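Long-range contact in p800 reaction center core protein (Heliobacterium modesticaldum, PDB 5V8K), which probably carries out light-driven charge separation as the membrane-embedded core subunit of a homodimeric photosynthetic reaction center, holding bacteriochlorophylls and sharing an iron-sulfur cluster: residues Gly324-Ile335 with Phe379-His390. Sequence-based numbering, arbitrary orientation.
Sequences GAFLPIFVSYGI and FVAAHAIAGGLH. With GBF (Bacteriochlorophyll g), chain B.
Pro328 and Ile329 press onto the bare backbone of Gly387, where two roughly antiparallel membrane helices pass with their axes 7.5 Å apart. The hollow left by this glycine receives Pro328 CG, which lies 3.7 Å from Gly387 CA, and beside it Ile329 CG1 and CD1; a side chain there would collide with the isoleucine. At the lower-numbered end of 324-335, Gly324 plays the reverse role: lacking a side chain, it lets the His390 ring slide in, with Gly324 O 3.3 Å above one ring face, near the rim. Ser332 is a small bump resting on Val380 O, His383 CB and the backbone of Ala384. Its OG, between the backbone N and carbonyl carbon (chi1 63°), turns back to donate a hydrogen bond to Pro328 O at 2.9 Å. Tyr333 flanks Ala384, CE1 meeting its CB at 3.6 Å. Toward the other end, Val331 CG1 abuts the edge of the Phe379 ring and Ile335 CD1 adds a second apolar touch. On the outer side of 324-335, Phe326 lays a ring face against a bacteriochlorophyll g and runs beside its ester, CD2 3.5 Å from GBF O1A; replacing it with alanine would probably open a gap beside that macrocycle and leave the pigment's ester arm less confined. His383 and His390 each bind the magnesium of another bacteriochlorophyll g through NE2, and each ND1 donates to the carbonyl four residues earlier, His383 to Phe379 O at 2.7 Å, which fixes the ring rotation. No direct hydrogen bond crosses between the helices: one water, accepting from Tyr333 OH and donating to Ala384 O, makes the polar link, and the rest is close apolar fit.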
loop_
_atom_site.group_PDB
_atom_site.type_symbol
_atom_site.label_atom_id
_atom_site.label_comp_id
_atom_site.label_asym_id
_atom_site.label_seq_id
_atom_site.Cartn_x
_atom_site.Cartn_y
_atom_site.Cartn_z
ATOM N N GLY A 324 10.509 13.380 20.993
ATOM C CA GLY A 324 11.549 13.692 20.029
ATOM C C GLY A 324 11.165 13.350 18.605
ATOM O O GLY A 324 11.724 13.919 17.668
ATOM N N ALA A 325 10.212 12.449 18.425
ATOM C CA ALA A 325 9.652 12.191 17.111
ATOM C C ALA A 325 8.495 13.130 16.810
ATOM O O ALA A 325 8.450 13.722 15.721
ATOM C CB ALA A 325 9.169 10.746 17.016
ATOM N N PHE A 326 7.580 13.285 17.782
ATOM C CA PHE A 326 6.340 14.022 17.578
ATOM C C PHE A 326 6.602 15.460 17.160
ATOM O O PHE A 326 6.015 15.955 16.197
ATOM C CB PHE A 326 5.468 14.042 18.840
ATOM C CG PHE A 326 4.161 14.709 18.607
ATOM C CD1 PHE A 326 3.108 14.011 18.110
ATOM C CD2 PHE A 326 4.021 16.051 18.815
ATOM C CE1 PHE A 326 1.923 14.623 17.855
ATOM C CE2 PHE A 326 2.812 16.675 18.582
ATOM C CZ PHE A 326 1.763 15.943 18.089
ATOM N N LEU A 327 7.417 16.169 17.911
ATOM C CA LEU A 327 7.566 17.592 17.648
ATOM C C LEU A 327 8.151 17.868 16.263
ATOM O O LEU A 327 7.559 18.668 15.517
ATOM C CB LEU A 327 8.395 18.232 18.767
ATOM C CG LEU A 327 8.628 19.740 18.602
ATOM C CD1 LEU A 327 7.289 20.425 18.444
ATOM C CD2 LEU A 327 9.351 20.337 19.797
ATOM N N PRO A 328 9.276 17.276 15.853
ATOM C CA PRO A 328 9.802 17.606 14.507
ATOM C C PRO A 328 8.935 17.090 13.357
ATOM O O PRO A 328 8.859 17.751 12.319
ATOM C CB PRO A 328 11.194 16.973 14.502
ATOM C CG PRO A 328 11.149 15.929 15.581
ATOM C CD PRO A 328 10.223 16.452 16.634
ATOM N N ILE A 329 8.260 15.953 13.525
ATOM C CA ILE A 329 7.293 15.490 12.536
ATOM C C ILE A 329 6.137 16.470 12.425
ATOM O O ILE A 329 5.678 16.798 11.327
ATOM C CB ILE A 329 6.791 14.076 12.894
ATOM C CG1 ILE A 329 7.916 13.038 12.778
ATOM C CG2 ILE A 329 5.616 13.688 12.054
ATOM C CD1 ILE A 329 8.459 12.858 11.379
ATOM N N PHE A 330 5.607 16.905 13.572
ATOM C CA PHE A 330 4.502 17.843 13.550
ATOM C C PHE A 330 4.894 19.102 12.806
ATOM O O PHE A 330 4.134 19.593 11.973
ATOM C CB PHE A 330 4.056 18.187 14.987
ATOM C CG PHE A 330 2.866 19.117 15.050
ATOM C CD1 PHE A 330 3.036 20.481 15.015
ATOM C CD2 PHE A 330 1.593 18.615 15.092
ATOM C CE1 PHE A 330 1.940 21.346 15.068
ATOM C CE2 PHE A 330 0.474 19.471 15.139
ATOM C CZ PHE A 330 0.663 20.838 15.125
ATOM N N VAL A 331 6.069 19.641 13.103
ATOM C CA VAL A 331 6.523 20.871 12.469
ATOM C C VAL A 331 6.739 20.662 10.962
ATOM O O VAL A 331 6.235 21.440 10.138
ATOM C CB VAL A 331 7.805 21.367 13.164
ATOM C CG1 VAL A 331 8.470 22.428 12.373
ATOM C CG2 VAL A 331 7.490 21.929 14.570
ATOM N N SER A 332 7.474 19.595 10.585
ATOM C CA SER A 332 7.849 19.364 9.189
ATOM C C SER A 332 6.630 18.976 8.350
ATOM O O SER A 332 6.319 19.645 7.366
ATOM C CB SER A 332 8.952 18.291 9.092
ATOM O OG SER A 332 8.531 17.016 9.559
ATOM N N TYR A 333 5.882 17.946 8.762
ATOM C CA TYR A 333 4.752 17.493 7.966
ATOM C C TYR A 333 3.585 18.472 8.050
ATOM O O TYR A 333 2.815 18.609 7.096
ATOM C CB TYR A 333 4.352 16.074 8.385
ATOM C CG TYR A 333 5.353 15.008 7.917
ATOM C CD1 TYR A 333 6.571 14.836 8.560
ATOM C CD2 TYR A 333 5.090 14.210 6.820
ATOM C CE1 TYR A 333 7.508 13.897 8.112
ATOM C CE2 TYR A 333 6.029 13.251 6.366
ATOM C CZ TYR A 333 7.219 13.114 7.029
ATOM O OH TYR A 333 8.144 12.208 6.613
ATOM N N GLY A 334 3.420 19.170 9.170
ATOM C CA GLY A 334 2.378 20.164 9.225
ATOM C C GLY A 334 2.655 21.352 8.316
ATOM O O GLY A 334 1.776 21.812 7.576
ATOM N N ILE A 335 3.878 21.877 8.368
ATOM C CA ILE A 335 4.240 22.954 7.452
ATOM C C ILE A 335 4.090 22.503 6.006
ATOM O O ILE A 335 3.545 23.235 5.162
ATOM C CB ILE A 335 5.665 23.457 7.722
ATOM C CG1 ILE A 335 5.696 24.323 8.980
ATOM C CG2 ILE A 335 6.168 24.318 6.546
ATOM C CD1 ILE A 335 7.102 24.632 9.423
ATOM N N PHE A 379 14.850 23.172 5.911
ATOM C CA PHE A 379 14.213 23.175 7.232
ATOM C C PHE A 379 13.226 22.017 7.369
ATOM O O PHE A 379 13.323 21.217 8.311
ATOM C CB PHE A 379 13.527 24.523 7.508
ATOM C CG PHE A 379 12.845 24.589 8.879
ATOM C CD1 PHE A 379 13.545 25.019 9.995
ATOM C CD2 PHE A 379 11.526 24.201 9.041
ATOM C CE1 PHE A 379 12.940 25.083 11.258
ATOM C CE2 PHE A 379 10.901 24.262 10.300
ATOM C CZ PHE A 379 11.617 24.695 11.410
ATOM N N VAL A 380 12.304 21.875 6.407
ATOM C CA VAL A 380 11.326 20.790 6.470
ATOM C C VAL A 380 12.019 19.426 6.363
ATOM O O VAL A 380 11.724 18.499 7.129
ATOM C CB VAL A 380 10.254 20.970 5.385
ATOM C CG1 VAL A 380 9.321 19.722 5.266
ATOM C CG2 VAL A 380 9.462 22.207 5.648
ATOM N N ALA A 381 12.943 19.273 5.404
ATOM C CA ALA A 381 13.523 17.954 5.171
ATOM C C ALA A 381 14.318 17.482 6.381
ATOM O O ALA A 381 14.237 16.316 6.784
ATOM C CB ALA A 381 14.420 17.985 3.932
ATOM N N ALA A 382 15.090 18.375 6.979
ATOM C CA ALA A 382 15.885 17.994 8.131
ATOM C C ALA A 382 15.010 17.664 9.348
ATOM O O ALA A 382 15.299 16.717 10.088
ATOM C CB ALA A 382 16.878 19.106 8.449
ATOM N N HIS A 383 13.922 18.399 9.564
ATOM C CA HIS A 383 13.044 18.024 10.671
ATOM C C HIS A 383 12.263 16.754 10.378
ATOM O O HIS A 383 11.927 16.022 11.307
ATOM C CB HIS A 383 12.122 19.175 11.030
ATOM C CG HIS A 383 12.842 20.285 11.705
ATOM N ND1 HIS A 383 13.529 21.250 11.005
ATOM C CD2 HIS A 383 13.045 20.546 13.015
ATOM C CE1 HIS A 383 14.107 22.076 11.856
ATOM N NE2 HIS A 383 13.798 21.693 13.082
ATOM N N ALA A 384 11.980 16.451 9.111
ATOM C CA ALA A 384 11.283 15.205 8.817
ATOM C C ALA A 384 12.206 13.993 9.025
ATOM O O ALA A 384 11.779 12.943 9.515
ATOM C CB ALA A 384 10.740 15.245 7.389
ATOM N N ILE A 385 13.474 14.138 8.664
ATOM C CA ILE A 385 14.471 13.099 8.853
ATOM C C ILE A 385 14.811 12.927 10.331
ATOM O O ILE A 385 14.874 11.806 10.842
ATOM C CB ILE A 385 15.719 13.443 8.018
ATOM C CG1 ILE A 385 15.348 13.367 6.552
ATOM C CG2 ILE A 385 16.911 12.529 8.330
ATOM C CD1 ILE A 385 16.376 13.991 5.637
ATOM N N ALA A 386 15.106 14.016 11.024
ATOM C CA ALA A 386 15.285 13.940 12.476
ATOM C C ALA A 386 14.089 13.267 13.156
ATOM O O ALA A 386 14.250 12.369 13.993
ATOM C CB ALA A 386 15.493 15.334 13.038
ATOM N N GLY A 387 12.879 13.682 12.801
ATOM C CA GLY A 387 11.691 13.044 13.370
ATOM C C GLY A 387 11.591 11.567 13.014
ATOM O O GLY A 387 11.191 10.741 13.844
ATOM N N GLY A 388 11.917 11.221 11.762
ATOM C CA GLY A 388 11.903 9.822 11.364
ATOM C C GLY A 388 12.895 8.992 12.154
ATOM O O GLY A 388 12.612 7.852 12.525
ATOM N N LEU A 389 14.043 9.578 12.483
ATOM C CA LEU A 389 15.022 8.886 13.307
ATOM C C LEU A 389 14.486 8.584 14.702
ATOM O O LEU A 389 14.671 7.479 15.221
ATOM C CB LEU A 389 16.312 9.714 13.387
ATOM C CG LEU A 389 17.202 9.597 12.152
ATOM C CD1 LEU A 389 18.266 10.663 12.247
ATOM C CD2 LEU A 389 17.842 8.219 12.024
ATOM N N HIS A 390 13.864 9.577 15.353
ATOM C CA HIS A 390 13.304 9.345 16.681
ATOM C C HIS A 390 12.108 8.410 16.624
ATOM O O HIS A 390 11.900 7.600 17.531
ATOM C CB HIS A 390 12.910 10.671 17.322
ATOM C CG HIS A 390 14.078 11.530 17.642
ATOM N ND1 HIS A 390 14.834 12.144 16.670
ATOM C CD2 HIS A 390 14.676 11.811 18.818
ATOM C CE1 HIS A 390 15.816 12.814 17.244
ATOM N NE2 HIS A 390 15.734 12.635 18.546
HETATM MG MG GBF B . -1.295 14.962 22.271
HETATM C CHA GBF B . 2.128 14.092 22.120
HETATM C CHB GBF B . -0.530 17.542 24.127
HETATM C CHC GBF B . -4.483 16.062 21.567
HETATM C CHD GBF B . -1.772 12.412 19.810
HETATM N NA GBF B . 0.395 15.644 23.004
HETATM C C1A GBF B . 1.690 15.300 22.917
HETATM C C2A GBF B . 2.693 16.245 23.505
HETATM C C3A GBF B . 1.767 16.978 24.499
HETATM C C4A GBF B . 0.458 16.694 23.835
HETATM C CMA GBF B . 1.668 16.462 25.927
HETATM C CAA GBF B . 3.115 17.036 22.289
HETATM C CBA GBF B . 3.500 18.458 22.487
HETATM C CGA GBF B . 3.853 18.957 21.126
HETATM O O1A GBF B . 4.994 18.826 20.737
HETATM O O2A GBF B . 2.910 19.762 20.366
HETATM N NB GBF B . -2.306 16.659 22.706
HETATM C C1B GBF B . -1.906 17.546 23.617
HETATM C C2B GBF B . -2.931 18.461 23.858
HETATM C C3B GBF B . -3.998 18.022 23.105
HETATM C C4B GBF B . -3.595 16.847 22.463
HETATM C CMB GBF B . -2.886 19.695 24.711
HETATM C CAB GBF B . -5.330 18.637 23.009
HETATM C CBB GBF B . -5.866 19.677 23.640
HETATM N NC GBF B . -2.776 14.363 20.988
HETATM C C1C GBF B . -3.986 14.881 20.845
HETATM C C2C GBF B . -5.069 14.305 20.014
HETATM C C3C GBF B . -4.127 13.281 19.542
HETATM C C4C GBF B . -2.862 13.325 20.117
HETATM C CMC GBF B . -6.135 13.673 20.919
HETATM C CAC GBF B . -4.477 12.206 18.572
HETATM C CBC GBF B . -5.825 12.073 17.886
HETATM N ND GBF B . -0.225 13.675 21.129
HETATM C C1D GBF B . -0.444 12.646 20.362
HETATM C C2D GBF B . 0.733 11.614 19.995
HETATM C C3D GBF B . 1.623 12.337 20.765
HETATM C C4D GBF B . 1.125 13.474 21.404
HETATM C CMD GBF B . 0.835 10.404 19.162
HETATM C CAD GBF B . 3.084 12.304 20.930
HETATM O OBD GBF B . 3.957 11.361 20.822
HETATM C CBD GBF B . 3.406 13.397 21.883
HETATM C CGD GBF B . 3.779 12.832 23.203
HETATM O O1D GBF B . 2.941 12.316 23.927
HETATM O O2D GBF B . 5.104 12.850 23.690
HETATM C CED GBF B . 5.324 11.834 24.662
HETATM C C1 GBF B . 3.386 20.590 19.307
HETATM C C2 GBF B . 2.296 21.369 18.607
HETATM C C3 GBF B . 1.961 22.615 18.963
HETATM C C4 GBF B . 0.877 23.338 18.209
HETATM C C5 GBF B . 2.649 23.288 20.132
HETATM O O HOH W 1 9.943 11.437 8.362
#